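Local coordinates for glycosyl transferases group 1 family protein (Francisella tularensis subsp. tularensis, PDB 5I45) that probably transfers sugar residues as a GT-B-type glycosyltransferase, of which this chain is the C-terminal domain, at residues 109-123 / 130-144. Sequence-based numbering, arbitrary orientation.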
loop_
_atom_site.group_PDB
_atom_site.type_symbol
_atom_site.label_atom_id
_atom_site.label_comp_id
_atom_site.label_asym_id
_atom_site.label_seq_id
_atom_site.Cartn_x
_atom_site.Cartn_y
_atom_site.Cartn_z
ATOM N N TYR A 109 -3.025 5.800 -5.862
ATOM C CA TYR A 109 -3.856 4.622 -5.637
ATOM C C TYR A 109 -4.215 3.971 -6.968
ATOM O O TYR A 109 -4.209 2.740 -7.084
ATOM C CB TYR A 109 -5.123 4.947 -4.865
ATOM C CG TYR A 109 -4.905 5.230 -3.406
ATOM C CD1 TYR A 109 -4.600 4.206 -2.530
ATOM C CD2 TYR A 109 -5.013 6.510 -2.896
ATOM C CE1 TYR A 109 -4.453 4.439 -1.187
ATOM C CE2 TYR A 109 -4.837 6.747 -1.545
ATOM C CZ TYR A 109 -4.565 5.699 -0.712
ATOM O OH TYR A 109 -4.398 5.917 0.641
ATOM N N ARG A 110 -4.480 4.803 -7.971
ATOM C CA ARG A 110 -4.841 4.294 -9.306
ATOM C C ARG A 110 -3.724 3.551 -10.022
ATOM O O ARG A 110 -3.976 2.804 -10.962
ATOM C CB ARG A 110 -5.354 5.442 -10.184
ATOM C CG ARG A 110 -6.772 5.814 -9.863
ATOM C CD ARG A 110 -7.373 6.783 -10.865
ATOM N NE ARG A 110 -7.016 8.177 -10.614
ATOM C CZ ARG A 110 -7.612 8.962 -9.715
ATOM N NH1 ARG A 110 -8.589 8.483 -8.918
ATOM N NH2 ARG A 110 -7.216 10.232 -9.597
ATOM N N ALA A 111 -2.487 3.763 -9.590
ATOM C CA ALA A 111 -1.327 3.119 -10.185
ATOM C C ALA A 111 -0.919 1.835 -9.463
ATOM O O ALA A 111 -0.084 1.098 -9.988
ATOM C CB ALA A 111 -0.150 4.080 -10.217
ATOM N N LEU A 112 -1.497 1.572 -8.279
ATOM C CA LEU A 112 -1.028 0.464 -7.434
ATOM C C LEU A 112 -1.933 -0.751 -7.418
ATOM O O LEU A 112 -3.155 -0.624 -7.344
ATOM C CB LEU A 112 -0.901 0.969 -5.982
ATOM C CG LEU A 112 0.150 2.053 -5.786
ATOM C CD1 LEU A 112 -0.037 2.717 -4.432
ATOM C CD2 LEU A 112 1.562 1.544 -5.995
ATOM N N ASP A 113 -1.348 -1.950 -7.494
ATOM C CA ASP A 113 -2.106 -3.178 -7.347
ATOM C C ASP A 113 -2.422 -3.528 -5.905
ATOM O O ASP A 113 -3.451 -4.102 -5.639
ATOM C CB ASP A 113 -1.401 -4.358 -8.015
ATOM C CG ASP A 113 -1.698 -4.436 -9.483
ATOM O OD1 ASP A 113 -1.163 -3.644 -10.268
ATOM O OD2 ASP A 113 -2.547 -5.281 -9.850
ATOM N N ILE A 114 -1.485 -3.214 -5.004
ATOM C CA ILE A 114 -1.619 -3.602 -3.588
ATOM C C ILE A 114 -1.282 -2.409 -2.745
ATOM O O ILE A 114 -0.314 -1.697 -3.059
ATOM C CB ILE A 114 -0.671 -4.770 -3.255
ATOM C CG1 ILE A 114 -0.937 -5.985 -4.152
ATOM C CG2 ILE A 114 -0.721 -5.098 -1.767
ATOM C CD1 ILE A 114 0.093 -7.097 -4.058
ATOM N N VAL A 115 -2.019 -2.205 -1.668
ATOM C CA VAL A 115 -1.722 -1.178 -0.671
ATOM C C VAL A 115 -1.619 -1.841 0.685
ATOM O O VAL A 115 -2.443 -2.691 1.034
ATOM C CB VAL A 115 -2.763 -0.038 -0.662
ATOM C CG1 VAL A 115 -2.517 0.924 0.500
ATOM C CG2 VAL A 115 -2.687 0.722 -1.960
ATOM N N VAL A 116 -0.568 -1.464 1.430
ATOM C CA VAL A 116 -0.383 -1.936 2.792
ATOM C C VAL A 116 -0.660 -0.826 3.776
ATOM O O VAL A 116 -0.148 0.255 3.618
ATOM C CB VAL A 116 1.037 -2.500 3.009
ATOM C CG1 VAL A 116 1.204 -3.002 4.421
ATOM C CG2 VAL A 116 1.306 -3.633 2.020
ATOM N N CYS A 117 -1.479 -1.122 4.791
ATOM C CA CYS A 117 -1.800 -0.176 5.863
ATOM C C CYS A 117 -1.277 -0.853 7.120
ATOM O O CYS A 117 -1.945 -1.689 7.685
ATOM C CB CYS A 117 -3.341 0.079 5.863
ATOM S SG CYS A 117 -4.039 0.593 4.248
ATOM N N ALA A 118 -0.061 -0.494 7.531
ATOM C CA ALA A 118 0.696 -1.224 8.554
ATOM C C ALA A 118 0.719 -0.552 9.929
ATOM O O ALA A 118 1.494 -0.951 10.793
ATOM C CB ALA A 118 2.130 -1.393 8.056
ATOM N N SER A 119 -0.123 0.441 10.139
ATOM C CA SER A 119 -0.055 1.209 11.383
ATOM C C SER A 119 -0.233 0.347 12.616
ATOM O O SER A 119 -1.053 -0.547 12.652
ATOM C CB SER A 119 -1.113 2.272 11.384
ATOM O OG SER A 119 -1.009 3.075 12.544
ATOM N N HIS A 120 0.531 0.644 13.652
ATOM C CA HIS A 120 0.392 -0.131 14.873
ATOM C C HIS A 120 -0.897 0.165 15.624
ATOM O O HIS A 120 -1.553 -0.749 16.145
ATOM C CB HIS A 120 1.567 0.101 15.800
ATOM C CG HIS A 120 2.886 -0.274 15.213
ATOM N ND1 HIS A 120 4.082 0.102 15.781
ATOM C CD2 HIS A 120 3.201 -0.929 14.071
ATOM C CE1 HIS A 120 5.076 -0.360 15.052
ATOM N NE2 HIS A 120 4.570 -0.979 14.003
ATOM N N LYS A 121 -1.255 1.444 15.658
ATOM C CA LYS A 121 -2.400 1.938 16.469
ATOM C C LYS A 121 -3.172 3.077 15.858
ATOM O O LYS A 121 -4.398 3.134 15.977
ATOM C CB LYS A 121 -1.905 2.445 17.845
ATOM C CG LYS A 121 -1.305 1.375 18.702
ATOM C CD LYS A 121 -0.983 1.844 20.102
ATOM C CE LYS A 121 -0.593 0.660 20.962
ATOM N NZ LYS A 121 -1.727 -0.279 21.221
ATOM N N GLU A 122 -2.468 4.016 15.241
ATOM C CA GLU A 122 -3.100 5.232 14.719
ATOM C C GLU A 122 -3.835 4.987 13.419
ATOM O O GLU A 122 -3.419 4.154 12.597
ATOM C CB GLU A 122 -2.028 6.314 14.538
ATOM C CG GLU A 122 -1.330 6.617 15.849
ATOM C CD GLU A 122 -0.059 7.420 15.695
ATOM O OE1 GLU A 122 0.157 8.030 14.637
ATOM O OE2 GLU A 122 0.724 7.445 16.648
ATOM N N GLY A 123 -4.921 5.737 13.232
ATOM C CA GLY A 123 -5.737 5.678 12.037
ATOM C C GLY A 123 -7.197 5.480 12.212
ATOM O O GLY A 123 -7.657 4.937 13.214
ATOM N N GLU A 130 -9.714 4.353 0.924
ATOM C CA GLU A 130 -9.281 5.027 -0.308
ATOM C C GLU A 130 -8.721 3.983 -1.287
ATOM O O GLU A 130 -8.992 4.037 -2.491
ATOM C CB GLU A 130 -8.232 6.086 0.023
ATOM C CG GLU A 130 -8.772 7.326 0.737
ATOM C CD GLU A 130 -7.681 8.221 1.349
ATOM O OE1 GLU A 130 -6.492 7.939 1.222
ATOM O OE2 GLU A 130 -8.037 9.229 2.000
ATOM N N ALA A 131 -7.924 3.062 -0.761
ATOM C CA ALA A 131 -7.317 2.005 -1.573
ATOM C C ALA A 131 -8.396 1.085 -2.142
ATOM O O ALA A 131 -8.374 0.754 -3.330
ATOM C CB ALA A 131 -6.321 1.222 -0.769
HETATM N N MSE A 132 -9.342 0.673 -1.305
HETATM C CA MSE A 132 -10.421 -0.196 -1.755
HETATM C C MSE A 132 -11.313 0.475 -2.772
HETATM O O MSE A 132 -11.739 -0.157 -3.734
HETATM C CB MSE A 132 -11.221 -0.669 -0.531
HETATM C CG MSE A 132 -10.341 -1.565 0.353
HETATM SE SE MSE A 132 -10.986 -1.758 2.206
HETATM C CE MSE A 132 -12.310 -3.221 1.905
ATOM N N ALA A 133 -11.592 1.754 -2.576
ATOM C CA ALA A 133 -12.386 2.519 -3.553
ATOM C C ALA A 133 -11.674 2.597 -4.904
ATOM O O ALA A 133 -12.338 2.771 -5.934
ATOM C CB ALA A 133 -12.693 3.904 -3.006
ATOM N N SER A 134 -10.354 2.468 -4.878
ATOM C CA SER A 134 -9.578 2.503 -6.099
ATOM C C SER A 134 -9.312 1.116 -6.668
ATOM O O SER A 134 -8.585 0.988 -7.636
ATOM C CB SER A 134 -8.247 3.206 -5.847
ATOM O OG SER A 134 -8.428 4.463 -5.202
ATOM N N LYS A 135 -9.904 0.090 -6.059
ATOM C CA LYS A 135 -9.738 -1.286 -6.459
ATOM C C LYS A 135 -8.297 -1.800 -6.320
ATOM O O LYS A 135 -7.823 -2.637 -7.074
ATOM C CB LYS A 135 -10.352 -1.554 -7.847
ATOM C CG LYS A 135 -11.061 -2.892 -7.946
ATOM C CD LYS A 135 -11.767 -3.122 -9.270
ATOM C CE LYS A 135 -12.997 -2.250 -9.511
ATOM N NZ LYS A 135 -13.670 -2.662 -10.772
ATOM N N CYS A 136 -7.639 -1.308 -5.286
ATOM C CA CYS A 136 -6.342 -1.868 -4.835
ATOM C C CYS A 136 -6.645 -3.009 -3.872
ATOM O O CYS A 136 -7.594 -2.927 -3.086
ATOM C CB CYS A 136 -5.522 -0.833 -4.079
ATOM S SG CYS A 136 -5.242 0.700 -4.923
ATOM N N ALA A 137 -5.851 -4.076 -3.885
ATOM C CA ALA A 137 -5.984 -5.119 -2.859
ATOM C C ALA A 137 -5.311 -4.606 -1.596
ATOM O O ALA A 137 -4.175 -4.132 -1.692
ATOM C CB ALA A 137 -5.332 -6.389 -3.342
ATOM N N VAL A 138 -5.945 -4.720 -0.437
ATOM C CA VAL A 138 -5.398 -4.176 0.801
ATOM C C VAL A 138 -4.991 -5.249 1.793
ATOM O O VAL A 138 -5.722 -6.237 2.070
ATOM C CB VAL A 138 -6.429 -3.236 1.467
ATOM C CG1 VAL A 138 -5.975 -2.754 2.843
ATOM C CG2 VAL A 138 -6.674 -2.037 0.585
ATOM N N ILE A 139 -3.793 -5.010 2.345
ATOM C CA ILE A 139 -3.270 -5.759 3.484
ATOM C C ILE A 139 -3.183 -4.746 4.614
ATOM O O ILE A 139 -2.573 -3.713 4.464
ATOM C CB ILE A 139 -1.868 -6.306 3.190
ATOM C CG1 ILE A 139 -1.898 -7.304 2.036
ATOM C CG2 ILE A 139 -1.308 -6.967 4.460
ATOM C CD1 ILE A 139 -0.528 -7.565 1.439
ATOM N N ALA A 140 -3.807 -5.034 5.745
ATOM C CA ALA A 140 -3.866 -4.082 6.836
ATOM C C ALA A 140 -3.767 -4.715 8.192
ATOM O O ALA A 140 -4.137 -5.863 8.395
ATOM C CB ALA A 140 -5.221 -3.340 6.771
ATOM N N THR A 141 -3.268 -3.928 9.147
ATOM C CA THR A 141 -3.411 -4.253 10.564
ATOM C C THR A 141 -4.842 -3.846 11.012
ATOM O O THR A 141 -5.563 -3.171 10.299
ATOM C CB THR A 141 -2.426 -3.432 11.379
ATOM O OG1 THR A 141 -2.645 -2.051 11.077
ATOM C CG2 THR A 141 -0.993 -3.807 11.061
ATOM N N LYS A 142 -5.182 -4.190 12.244
ATOM C CA LYS A 142 -6.464 -3.773 12.868
ATOM C C LYS A 142 -6.606 -2.242 12.780
ATOM O O LYS A 142 -7.646 -1.714 12.344
ATOM C CB LYS A 142 -6.485 -4.222 14.325
ATOM C CG LYS A 142 -7.759 -3.871 15.085
ATOM C CD LYS A 142 -7.780 -4.489 16.478
ATOM C CE LYS A 142 -7.932 -6.000 16.419
ATOM N NZ LYS A 142 -8.424 -6.575 17.694
ATOM N N ALA A 143 -5.544 -1.527 13.137
ATOM C CA ALA A 143 -5.533 -0.055 13.051
ATOM C C ALA A 143 -5.684 0.427 11.611
ATOM O O ALA A 143 -6.397 1.402 11.331
ATOM C CB ALA A 143 -4.241 0.498 13.645
ATOM N N GLY A 144 -4.949 -0.210 10.702
ATOM C CA GLY A 144 -4.950 0.165 9.295
ATOM C C GLY A 144 -6.293 0.094 8.624
ATOM O O GLY A 144 -6.532 0.810 7.665
HETATM O O HOH W 1 -3.271 -2.601 14.707
#
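Val115 lies beside Val138 and Cys117 beside Ala140 in parallel register, Val115 and Cys117 each hydrogen-bonding to the residues on either side of the partner. Val115 N donates to Ala137 O, Ile139 N to Val115 O and Cys117 N to Ile139 O, the last at 2.8 Å and 167° at the hydrogen; Ala137 N to Asp113 O and Thr141 N to Cys117 O extend the series at its two ends. On one side of the sheet Ile114 CG2 meets Ile139 CD1 at 4.0 Å. On the other, Val115 CB lies 3.8 Å from Ala131 CB, and Cys136 CB touches Val115 CG2. Here too the Tyr109 ring lies over helix 126-133: Glu130 CB sits above its face, a CH-pi contact 4.1 Å from the centroid, while the carboxylate plane stands 76° from the ring. Beyond the strands, chi1 55° sets Thr141 OG1 between its own backbone N and carbonyl carbon, where it gives its proton to a lone pair of Ser119 O (2.7 Å) and accepts from Gly144 N in an ST motif. A water bridges His120 O and Ala143 N. Ser134 OG binds Glu130 O near the Schellman end of the helix. The segments belong to a beta-alpha-beta unit of the Rossmann-like GT-B domain: strand 30-35 flanks 114-117, strand 157-158 follows 137-140, helix 164-176 covers Ile114 and Ile139, and Phe35 stacks on Tyr109.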